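Local atomic coordinates of chitin-binding type-4 domain-containing protein (Photorhabdus laumondii subsp. laumondii, PDB entry 6T5Z), a protein that probably cleaves chitin or a related polysaccharide oxidatively, as a copper-dependent lytic polysaccharide monooxygenase of family AA10. Residues 9-14 with 26-31; 52-57 with 162-167; 68-73 with 145-150; 84-89 with 93-98. One frame throughout, in Å; residues are numbered along the deposited sequence. Where two conformers were deposited one is given.

Contact 1: residues 9-14 with 26-31; sequences SRAFLC and GLVKYE
Val28 and Lys29 of the short 3-10 segment 27-30 lie against one side of the helical turn 10-14, at Ala11 and Cys14, in the loop region between the first strand and strand 36-38. Val28 comes first and points straight at the turn. Its CG1 branch does the touching: with that methyl anti to the backbone N (chi1 168°), it reaches Ala11 CB at 3.6 Å. The same CG1 lies 4.1 Å from Cys14 CB, so one methyl touches two side chains about one turn apart. Val28 also touches Phe59.

Lys29 follows. Its CG methylene lies against the end of the turn, 3.3 Å from Cys14 O. The rest of the chain is extended and leads away. NZ makes a weak hydrogen bond to Tyr30 OH at 3.3 Å, and CG packs over one face of the Tyr30 ring.

The turn is held from its own side. Ser9 is its N-cap, and Ser9 OG accepts from Phe12 N at 3.0 Å. Cys14 SG is tied to Cys25 by a disulfide, just before segment 26-31. With no hydrogen bond across, the segments meet through methyl and methylene packing, and the disulfide limits how far they can part.

Contact 2: residues 52-57 with 162-167; sequences ASAGIG and AFYQVI
This is a buried, mainly apolar contact, with one bridging water, between the loop segment 52-57 and strand 161-172. Ala52 lies near Val166, and Ala54 lies near Tyr164. These two strand residues both point toward the loop.

Val166 uses both methyls. CG2 sits between the backbone N and the carbonyl carbon (chi1 -61° for CG1) and comes 3.7 Å from Ala52 CB. CG1 lies alongside, 3.9 Å from Ala52 CA. At the other end Ala54 CB meets Tyr164 CB at 4.3 Å and approaches the ring obliquely. The ring's far end is held by a hydrogen bond from Tyr164 OH to Lys38 O.

Strand 161-172 belongs to the beta-sandwich core of the AA10 fold, and the loop residues 52-57 are part of the long excursion between strands 36-38 and 73-76 that packs over it. The loop reverses through a type I' turn from Ser53 to Ile56, closed by Ile56 N to Ser53 O at 3.0 Å.

Between the two apolar pairs lies a single water. It donates to Ala52 O at 2.8 Å and to Tyr164 O at 2.8 Å, and accepts from Val166 N at 3.2 Å. It thus takes up three backbone polar groups where the loop and strand make no direct hydrogen bond. The strand's alternate residues face the other way: Phe163 meets the ring of the copper ligand His1, and Gln165 bonds to Ser9.

Contact 3: residues 68-73 with 145-150; sequences DRWKKI and QGYHVI
Lys72 lies across one face of the Tyr147 ring, the two side chains crossing at about a right angle. The CE methylene sits over the ring centre, 3.4 Å from the centroid and 4° off the ring normal. This is a CH-pi contact. NZ lies farther out, 4.6 Å from the centroid, and makes a cation-pi contact over the same face. The aliphatic part of the lysine also touches: CD is 3.7 Å from Tyr147 CD1. Trp70 meets the other end of the tyrosine, with its CD1 edge 3.9 Å from Tyr147 OH.

The second shell fixes both groups. The lysine bends at its last torsion (chi4 72°), which brings NZ back to its own loop. There it donates to Trp70 O at 2.9 Å, approaching the carbonyl oxygen almost head-on, and to Glu67 O. A water joins the parts: it accepts from Trp70 N and from Lys72 NZ, and donates to Tyr147 OH at 2.9 Å. The hydroxyl also bonds Asp168 and Gln65, so the ring is held at its far end as well as at its face. Trp70 NE1 is in turn bonded to Ala64 O.

Tyr147 stands at the corner where the chain enters strand 148-156, and Lys72 comes just before strand 73-76. The contact thus joins the long loop to the start of strand 148-156, at one end of the beta-sandwich of this AA10 domain, away from the copper site.

Contact 4: residues 84-89 with 93-98; sequences WEIMIQ and SSWEYF
This contact is part of the aromatic core between the two sheets of the beta-sandwich, close to the copper site of His1 and His90. Strand 79-86 of the three-stranded sheet faces strand 92-99 of the other sheet. The short segments 84-86 and 94-98 run 12.2 Å apart at closest approach, so only side chains bridge the gap.

Trp84 and Trp95 form an edge-to-face pair. The six-membered ring of Trp95 brings its CE3-CZ3 edge over the five-membered ring of Trp84, with centroids 4.7 Å apart and planes at 56°. The nearest pairs include Trp84 CG and Trp95 CZ3 at 3.7 Å. Next along the same Trp95 ring, Ile86 CD1 lies near the ring plane, 3.6 Å from Trp95 CH2. The Ile86 side chain is about 7 Å from the copper ion.

Tyr97 lies at the edge of Trp84. Trp84 NE1 donates to Tyr97 OH at 2.9 Å, with the oxygen 4° out of the indole plane and an N-H...O angle of 140°. Asn136 OD1 is hydrogen-bonded to the same hydroxyl. Trp95 also stacks on Trp154, and Tyr97 stacks on Phe82.

The indole N-H is buried, and the tyrosine oxygen satisfies it. That bond probably limits how far the Trp84 ring can turn, while Trp95 rests on its face.

From the N terminus, contact 1 closes a short loop that contains Cys25, and it ends before the other three begin. Segment 52-57 then opens contact 2, which closes last, on strand 161-172. Contact 3 is nested inside that wide loop, and the tight loop of contact 4 is nested inside contact 3. Contacts 1 and 2 touch where Arg10 N bonds to Val166 O, and Arg10 also reaches Trp70 of contact 3. Trp84 of contact 4 packs on Gln165. Contact 1 joins two pieces of the N-terminal loop region, contacts 2 and 3 tie the long loop between strands 36-38 and 73-76 to neighbouring strands of the mixed sheet, and contact 4 joins the two sheets.

Contact 1: residues 9-14 with 26-31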
# COMPACT_ATOMS: atom_id res chain seq x y z
N SER A 9 0.94 3.89 -6.19
CA SER A 9 1.30 3.88 -4.78
C SER A 9 2.28 5.00 -4.47
O SER A 9 2.87 5.61 -5.37
CB SER A 9 1.91 2.55 -4.37
OG SER A 9 3.24 2.46 -4.87
N ARG A 10 2.48 5.25 -3.17
CA ARG A 10 3.38 6.31 -2.74
C ARG A 10 4.79 6.05 -3.24
O ARG A 10 5.45 6.97 -3.74
CB ARG A 10 3.33 6.42 -1.21
CG ARG A 10 4.17 7.56 -0.61
CD ARG A 10 4.14 7.52 0.89
NE ARG A 10 2.81 7.83 1.42
CZ ARG A 10 2.49 7.76 2.70
NH1 ARG A 10 3.39 7.36 3.60
NH2 ARG A 10 1.26 8.06 3.11
N ALA A 11 5.25 4.80 -3.14
CA ALA A 11 6.57 4.44 -3.66
C ALA A 11 6.62 4.52 -5.18
O ALA A 11 7.63 4.97 -5.75
CB ALA A 11 6.95 3.04 -3.18
N PHE A 12 5.57 4.06 -5.85
CA PHE A 12 5.54 4.14 -7.31
C PHE A 12 5.67 5.58 -7.78
O PHE A 12 6.42 5.87 -8.72
CB PHE A 12 4.25 3.52 -7.86
CG PHE A 12 4.03 3.80 -9.32
CD1 PHE A 12 4.86 3.22 -10.28
CD2 PHE A 12 3.04 4.67 -9.74
CE1 PHE A 12 4.68 3.48 -11.62
CE2 PHE A 12 2.86 4.95 -11.09
CZ PHE A 12 3.67 4.33 -12.03
N LEU A 13 4.95 6.50 -7.13
CA LEU A 13 5.00 7.89 -7.54
C LEU A 13 6.36 8.52 -7.27
O LEU A 13 6.70 9.53 -7.89
CB LEU A 13 3.89 8.68 -6.84
CG LEU A 13 2.46 8.25 -7.19
CD1 LEU A 13 1.48 9.09 -6.41
CD2 LEU A 13 2.20 8.37 -8.67
N CYS A 14 7.14 7.94 -6.36
CA CYS A 14 8.52 8.39 -6.16
C CYS A 14 9.41 8.02 -7.33
O CYS A 14 10.44 8.67 -7.54
CB CYS A 14 9.10 7.76 -4.90
SG CYS A 14 8.43 8.28 -3.32
N GLY A 26 14.41 9.23 -1.14
CA GLY A 26 15.56 8.37 -0.92
C GLY A 26 15.59 7.22 -1.91
O GLY A 26 15.11 7.31 -3.04
N LEU A 27 16.12 6.09 -1.44
CA LEU A 27 16.32 4.93 -2.31
C LEU A 27 15.01 4.37 -2.86
O LEU A 27 15.04 3.72 -3.91
CB LEU A 27 17.07 3.83 -1.56
CG LEU A 27 17.55 2.66 -2.42
CD1 LEU A 27 18.58 3.11 -3.45
CD2 LEU A 27 18.13 1.57 -1.52
N VAL A 28 13.88 4.62 -2.19
CA VAL A 28 12.56 4.16 -2.66
C VAL A 28 12.39 4.43 -4.14
O VAL A 28 11.90 3.58 -4.90
CB VAL A 28 11.44 4.84 -1.85
CG1 VAL A 28 10.10 4.60 -2.51
CG2 VAL A 28 11.40 4.35 -0.44
N LYS A 29 12.80 5.62 -4.57
CA LYS A 29 12.69 6.04 -5.96
C LYS A 29 13.19 4.97 -6.92
O LYS A 29 12.61 4.77 -7.99
CB LYS A 29 13.47 7.34 -6.17
CG LYS A 29 13.58 7.73 -7.61
CD LYS A 29 14.24 9.08 -7.76
CE LYS A 29 14.47 9.41 -9.21
NZ LYS A 29 15.18 10.73 -9.34
N TYR A 30 14.26 4.26 -6.54
CA TYR A 30 14.94 3.37 -7.46
C TYR A 30 14.56 1.90 -7.28
O TYR A 30 14.98 1.06 -8.08
CB TYR A 30 16.45 3.54 -7.32
CG TYR A 30 16.84 4.98 -7.56
CD1 TYR A 30 16.82 5.50 -8.83
CD2 TYR A 30 17.17 5.82 -6.50
CE1 TYR A 30 17.15 6.83 -9.06
CE2 TYR A 30 17.49 7.15 -6.72
CZ TYR A 30 17.49 7.64 -8.01
OH TYR A 30 17.80 8.96 -8.27
N GLU A 31 13.78 1.57 -6.26
CA GLU A 31 13.29 0.20 -6.08
C GLU A 31 11.97 0.19 -5.31
O GLU A 31 11.86 -0.36 -4.21
CB GLU A 31 14.35 -0.65 -5.39
CG GLU A 31 15.01 0.03 -4.25
CD GLU A 31 16.17 -0.77 -3.76
OE1 GLU A 31 16.93 -1.26 -4.63
OE2 GLU A 31 16.30 -0.95 -2.53

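Contact 2: residues 52-57 with 162-167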
# COMPACT_ATOMS: atom_id res chain seq x y z
N ALA A 52 4.75 2.37 6.20
CA ALA A 52 4.99 2.75 4.81
C ALA A 52 6.38 2.34 4.32
O ALA A 52 6.53 2.03 3.14
CB ALA A 52 4.79 4.25 4.64
N SER A 53 7.38 2.36 5.19
CA SER A 53 8.72 1.92 4.83
C SER A 53 8.92 0.42 4.92
O SER A 53 10.04 -0.05 4.67
CB SER A 53 9.77 2.61 5.71
OG SER A 53 9.52 2.35 7.08
N ALA A 54 7.88 -0.34 5.27
CA ALA A 54 8.00 -1.77 5.57
C ALA A 54 9.09 -2.03 6.61
O ALA A 54 9.74 -3.08 6.58
CB ALA A 54 8.25 -2.60 4.31
N GLY A 55 9.28 -1.09 7.53
CA GLY A 55 10.31 -1.22 8.54
C GLY A 55 11.73 -1.27 8.04
O GLY A 55 12.62 -1.73 8.77
N ILE A 56 11.99 -0.80 6.82
CA ILE A 56 13.33 -0.79 6.24
C ILE A 56 13.90 0.63 6.36
O ILE A 56 13.32 1.58 5.83
CB ILE A 56 13.31 -1.25 4.78
CG1 ILE A 56 12.74 -2.67 4.69
CG2 ILE A 56 14.70 -1.20 4.16
CD1 ILE A 56 12.29 -3.04 3.27
N GLY A 57 15.05 0.75 7.03
CA GLY A 57 15.56 2.07 7.39
C GLY A 57 15.75 3.01 6.22
O GLY A 57 15.38 4.19 6.28
N ALA A 162 6.00 -10.46 3.15
CA ALA A 162 4.98 -9.83 2.33
C ALA A 162 5.52 -8.51 1.81
O ALA A 162 6.47 -7.96 2.36
CB ALA A 162 3.68 -9.58 3.11
N PHE A 163 4.88 -7.98 0.77
CA PHE A 163 5.26 -6.67 0.24
C PHE A 163 4.20 -5.64 0.60
O PHE A 163 3.00 -5.92 0.51
CB PHE A 163 5.46 -6.74 -1.28
CG PHE A 163 6.70 -7.50 -1.66
CD1 PHE A 163 6.68 -8.89 -1.71
CD2 PHE A 163 7.90 -6.84 -1.88
CE1 PHE A 163 7.83 -9.60 -2.03
CE2 PHE A 163 9.05 -7.55 -2.20
CZ PHE A 163 9.02 -8.92 -2.26
N TYR A 164 4.65 -4.45 1.00
CA TYR A 164 3.76 -3.46 1.63
C TYR A 164 3.73 -2.19 0.79
O TYR A 164 4.77 -1.57 0.55
CB TYR A 164 4.22 -3.17 3.06
CG TYR A 164 3.94 -4.31 4.02
CD1 TYR A 164 4.86 -5.35 4.18
CD2 TYR A 164 2.76 -4.35 4.75
CE1 TYR A 164 4.61 -6.41 5.07
CE2 TYR A 164 2.50 -5.40 5.64
CZ TYR A 164 3.42 -6.42 5.79
OH TYR A 164 3.16 -7.44 6.67
N GLN A 165 2.53 -1.79 0.36
CA GLN A 165 2.36 -0.65 -0.55
C GLN A 165 1.27 0.29 -0.04
O GLN A 165 0.09 0.04 -0.28
CB GLN A 165 2.04 -1.14 -1.96
CG GLN A 165 3.22 -1.82 -2.65
CD GLN A 165 4.11 -0.84 -3.40
OE1 GLN A 165 3.66 -0.14 -4.30
NE2 GLN A 165 5.39 -0.80 -3.04
N VAL A 166 1.67 1.42 0.61
CA VAL A 166 0.70 2.46 0.95
C VAL A 166 0.41 3.31 -0.28
O VAL A 166 1.27 3.54 -1.14
CB VAL A 166 1.19 3.31 2.14
CG1 VAL A 166 1.37 2.46 3.40
CG2 VAL A 166 2.49 4.05 1.81
N ILE A 167 -0.85 3.76 -0.37
CA ILE A 167 -1.38 4.57 -1.47
C ILE A 167 -2.08 5.78 -0.87
O ILE A 167 -2.95 5.63 0.00
CB ILE A 167 -2.36 3.77 -2.35
CG1 ILE A 167 -1.76 2.44 -2.79
CG2 ILE A 167 -2.78 4.58 -3.58
CD1 ILE A 167 -2.77 1.46 -3.42
O HOH W 1 4.81 1.19 1.05

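Contact 3: residues 68-73 with 145-150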
# COMPACT_ATOMS: atom_id res chain seq x y z
N ASP A 68 0.22 17.66 3.78
CA ASP A 68 0.87 18.30 2.64
C ASP A 68 1.89 17.41 1.94
O ASP A 68 2.29 17.74 0.82
CB ASP A 68 1.57 19.60 3.09
CG ASP A 68 2.31 19.46 4.43
OD1 ASP A 68 1.70 19.79 5.48
OD2 ASP A 68 3.48 19.03 4.45
N ARG A 69 2.29 16.29 2.55
CA ARG A 69 3.52 15.63 2.12
C ARG A 69 3.37 14.91 0.79
O ARG A 69 4.28 14.95 -0.05
CB ARG A 69 3.98 14.64 3.20
CG ARG A 69 5.22 13.85 2.81
CD ARG A 69 6.46 14.72 2.87
NE ARG A 69 7.66 14.03 2.41
CZ ARG A 69 8.02 13.92 1.13
NH1 ARG A 69 7.25 14.42 0.17
NH2 ARG A 69 9.15 13.30 0.82
N TRP A 70 2.27 14.17 0.61
CA TRP A 70 2.20 13.17 -0.44
C TRP A 70 1.21 13.56 -1.52
O TRP A 70 0.15 14.13 -1.24
CB TRP A 70 1.81 11.81 0.15
CG TRP A 70 2.77 11.34 1.21
CD1 TRP A 70 2.50 11.15 2.54
CD2 TRP A 70 4.17 11.06 1.04
NE1 TRP A 70 3.64 10.74 3.20
CE2 TRP A 70 4.67 10.66 2.30
CE3 TRP A 70 5.03 11.07 -0.06
CZ2 TRP A 70 6.01 10.30 2.49
CZ3 TRP A 70 6.36 10.70 0.13
CH2 TRP A 70 6.83 10.34 1.39
N LYS A 71 1.56 13.23 -2.76
CA LYS A 71 0.64 13.40 -3.87
C LYS A 71 -0.48 12.37 -3.75
O LYS A 71 -0.22 11.19 -3.52
CB LYS A 71 1.39 13.22 -5.19
CG LYS A 71 0.50 13.08 -6.40
CD LYS A 71 -0.08 14.42 -6.82
CE LYS A 71 -0.86 14.28 -8.13
NZ LYS A 71 -1.99 13.30 -8.02
N LYS A 72 -1.72 12.82 -3.88
CA LYS A 72 -2.88 11.99 -3.65
C LYS A 72 -3.56 11.65 -4.98
O LYS A 72 -3.81 12.53 -5.80
CB LYS A 72 -3.86 12.69 -2.71
CG LYS A 72 -3.23 13.03 -1.36
CD LYS A 72 -3.98 14.07 -0.55
CE LYS A 72 -3.17 14.46 0.68
NZ LYS A 72 -1.98 15.31 0.30
N ILE A 73 -3.87 10.37 -5.17
CA ILE A 73 -4.62 9.96 -6.36
C ILE A 73 -6.09 10.26 -6.13
O ILE A 73 -6.65 9.81 -5.12
CB ILE A 73 -4.43 8.46 -6.66
CG1 ILE A 73 -2.94 8.07 -6.69
CG2 ILE A 73 -5.12 8.09 -7.95
CD1 ILE A 73 -2.13 8.79 -7.77
N GLN A 145 -14.72 9.47 2.49
CA GLN A 145 -14.41 10.63 1.67
C GLN A 145 -13.17 11.28 2.26
O GLN A 145 -12.79 11.01 3.40
CB GLN A 145 -15.58 11.61 1.61
CG GLN A 145 -16.07 12.05 2.98
CD GLN A 145 -17.43 12.73 2.92
OE1 GLN A 145 -18.43 12.11 2.55
NE2 GLN A 145 -17.47 14.01 3.27
N GLY A 146 -12.53 12.11 1.46
CA GLY A 146 -11.41 12.89 1.93
C GLY A 146 -10.10 12.15 1.75
O GLY A 146 -10.01 11.16 1.00
N TYR A 147 -9.08 12.63 2.45
CA TYR A 147 -7.75 12.05 2.36
C TYR A 147 -7.67 10.78 3.19
O TYR A 147 -7.90 10.82 4.40
CB TYR A 147 -6.69 13.07 2.81
CG TYR A 147 -5.25 12.54 2.86
CD1 TYR A 147 -4.80 11.55 1.99
CD2 TYR A 147 -4.36 13.05 3.80
CE1 TYR A 147 -3.47 11.08 2.07
CE2 TYR A 147 -3.05 12.60 3.88
CZ TYR A 147 -2.62 11.62 3.01
OH TYR A 147 -1.31 11.20 3.11
N HIS A 148 -7.32 9.67 2.54
CA HIS A 148 -7.16 8.38 3.19
C HIS A 148 -5.97 7.66 2.58
O HIS A 148 -5.63 7.87 1.42
CB HIS A 148 -8.41 7.52 3.05
CG HIS A 148 -9.53 7.99 3.92
ND1 HIS A 148 -9.55 7.75 5.27
CD2 HIS A 148 -10.64 8.71 3.64
CE1 HIS A 148 -10.64 8.30 5.79
NE2 HIS A 148 -11.31 8.89 4.82
N VAL A 149 -5.36 6.78 3.38
CA VAL A 149 -4.24 5.96 2.93
C VAL A 149 -4.72 4.52 2.87
O VAL A 149 -5.34 4.02 3.81
CB VAL A 149 -3.02 6.10 3.86
CG1 VAL A 149 -1.94 5.09 3.47
CG2 VAL A 149 -2.49 7.53 3.82
N ILE A 150 -4.43 3.86 1.75
CA ILE A 150 -4.76 2.46 1.55
C ILE A 150 -3.46 1.68 1.64
O ILE A 150 -2.45 2.09 1.04
CB ILE A 150 -5.47 2.25 0.20
CG1 ILE A 150 -6.85 2.90 0.24
CG2 ILE A 150 -5.51 0.75 -0.17
CD1 ILE A 150 -7.60 2.99 -1.08
O HOH W 2 -0.10 13.73 2.30

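Contact 4: residues 84-89 with 93-98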
# COMPACT_ATOMS: atom_id res chain seq x y z
N TRP A 84 -1.03 -4.51 -9.60
CA TRP A 84 0.36 -4.76 -9.22
C TRP A 84 1.19 -5.10 -10.45
O TRP A 84 0.76 -5.88 -11.30
CB TRP A 84 0.47 -5.93 -8.24
CG TRP A 84 0.02 -5.69 -6.82
CD1 TRP A 84 -1.26 -5.63 -6.35
CD2 TRP A 84 0.87 -5.53 -5.68
NE1 TRP A 84 -1.27 -5.43 -4.99
CE2 TRP A 84 0.03 -5.38 -4.55
CE3 TRP A 84 2.26 -5.51 -5.50
CZ2 TRP A 84 0.54 -5.17 -3.27
CZ3 TRP A 84 2.76 -5.32 -4.21
CH2 TRP A 84 1.90 -5.16 -3.12
N GLU A 85 2.40 -4.52 -10.52
CA GLU A 85 3.45 -4.93 -11.44
C GLU A 85 4.37 -5.88 -10.67
O GLU A 85 5.01 -5.48 -9.69
CB GLU A 85 4.22 -3.72 -11.98
CG GLU A 85 3.35 -2.68 -12.65
CD GLU A 85 2.91 -3.06 -14.06
OE1 GLU A 85 3.32 -4.13 -14.55
OE2 GLU A 85 2.16 -2.29 -14.70
N ILE A 86 4.39 -7.14 -11.09
CA ILE A 86 5.10 -8.20 -10.38
C ILE A 86 6.44 -8.40 -11.08
O ILE A 86 6.55 -9.17 -12.04
CB ILE A 86 4.27 -9.47 -10.33
CG1 ILE A 86 2.92 -9.18 -9.68
CG2 ILE A 86 5.03 -10.61 -9.62
CD1 ILE A 86 3.02 -8.66 -8.25
N MET A 87 7.47 -7.68 -10.62
CA MET A 87 8.77 -7.77 -11.28
C MET A 87 9.42 -9.14 -11.08
O MET A 87 10.11 -9.64 -11.97
CB MET A 87 9.70 -6.67 -10.77
CG MET A 87 9.28 -5.29 -11.18
SD MET A 87 10.53 -4.12 -10.65
CE MET A 87 11.89 -4.53 -11.75
N ILE A 88 9.23 -9.75 -9.91
CA ILE A 88 9.69 -11.11 -9.68
C ILE A 88 8.52 -11.89 -9.09
O ILE A 88 8.03 -11.56 -8.01
CB ILE A 88 10.92 -11.17 -8.75
CG1 ILE A 88 12.06 -10.33 -9.32
CG2 ILE A 88 11.37 -12.61 -8.57
CD1 ILE A 88 13.26 -10.23 -8.42
N GLN A 89 8.05 -12.90 -9.83
CA GLN A 89 6.89 -13.68 -9.42
C GLN A 89 7.24 -14.63 -8.28
O GLN A 89 8.29 -15.28 -8.29
CB GLN A 89 6.33 -14.47 -10.60
CG GLN A 89 5.85 -13.63 -11.75
CD GLN A 89 5.93 -14.37 -13.07
OE1 GLN A 89 6.93 -14.29 -13.77
NE2 GLN A 89 4.88 -15.10 -13.40
N SER A 93 0.03 -16.25 -1.23
CA SER A 93 -1.10 -16.56 -0.37
C SER A 93 -2.30 -15.68 -0.70
O SER A 93 -3.42 -16.17 -0.85
CB SER A 93 -0.73 -16.38 1.10
OG SER A 93 0.19 -17.36 1.54
N SER A 94 -2.08 -14.37 -0.82
CA SER A 94 -3.22 -13.46 -0.95
C SER A 94 -2.76 -12.07 -1.37
O SER A 94 -1.58 -11.73 -1.28
CB SER A 94 -3.99 -13.35 0.36
OG SER A 94 -3.17 -12.73 1.34
N TRP A 95 -3.74 -11.29 -1.81
CA TRP A 95 -3.67 -9.84 -1.99
C TRP A 95 -4.73 -9.25 -1.08
O TRP A 95 -5.88 -9.69 -1.11
CB TRP A 95 -3.95 -9.45 -3.44
CG TRP A 95 -3.27 -10.35 -4.42
CD1 TRP A 95 -3.72 -11.56 -4.88
CD2 TRP A 95 -2.00 -10.13 -5.03
NE1 TRP A 95 -2.80 -12.10 -5.75
CE2 TRP A 95 -1.74 -11.23 -5.87
CE3 TRP A 95 -1.06 -9.09 -4.96
CZ2 TRP A 95 -0.58 -11.34 -6.62
CZ3 TRP A 95 0.10 -9.20 -5.72
CH2 TRP A 95 0.33 -10.32 -6.52
N GLU A 96 -4.37 -8.26 -0.27
CA GLU A 96 -5.36 -7.70 0.64
C GLU A 96 -5.10 -6.21 0.84
O GLU A 96 -4.00 -5.71 0.60
CB GLU A 96 -5.37 -8.43 1.98
CG GLU A 96 -4.12 -8.22 2.79
CD GLU A 96 -4.20 -8.87 4.18
OE1 GLU A 96 -5.21 -9.51 4.50
OE2 GLU A 96 -3.22 -8.72 4.93
N TYR A 97 -6.15 -5.51 1.28
CA TYR A 97 -6.14 -4.05 1.32
C TYR A 97 -6.79 -3.56 2.60
O TYR A 97 -7.88 -4.02 2.96
CB TYR A 97 -6.86 -3.47 0.08
CG TYR A 97 -6.16 -3.92 -1.18
CD1 TYR A 97 -6.50 -5.12 -1.80
CD2 TYR A 97 -5.13 -3.16 -1.72
CE1 TYR A 97 -5.81 -5.55 -2.94
CE2 TYR A 97 -4.45 -3.57 -2.84
CZ TYR A 97 -4.79 -4.77 -3.44
OH TYR A 97 -4.11 -5.16 -4.57
N PHE A 98 -6.09 -2.66 3.30
CA PHE A 98 -6.57 -1.97 4.48
C PHE A 98 -6.76 -0.50 4.14
O PHE A 98 -6.13 0.04 3.23
CB PHE A 98 -5.55 -2.10 5.63
CG PHE A 98 -5.32 -3.52 6.09
CD1 PHE A 98 -5.96 -4.00 7.22
CD2 PHE A 98 -4.42 -4.36 5.41
CE1 PHE A 98 -5.75 -5.30 7.67
CE2 PHE A 98 -4.21 -5.66 5.86
CZ PHE A 98 -4.87 -6.13 6.99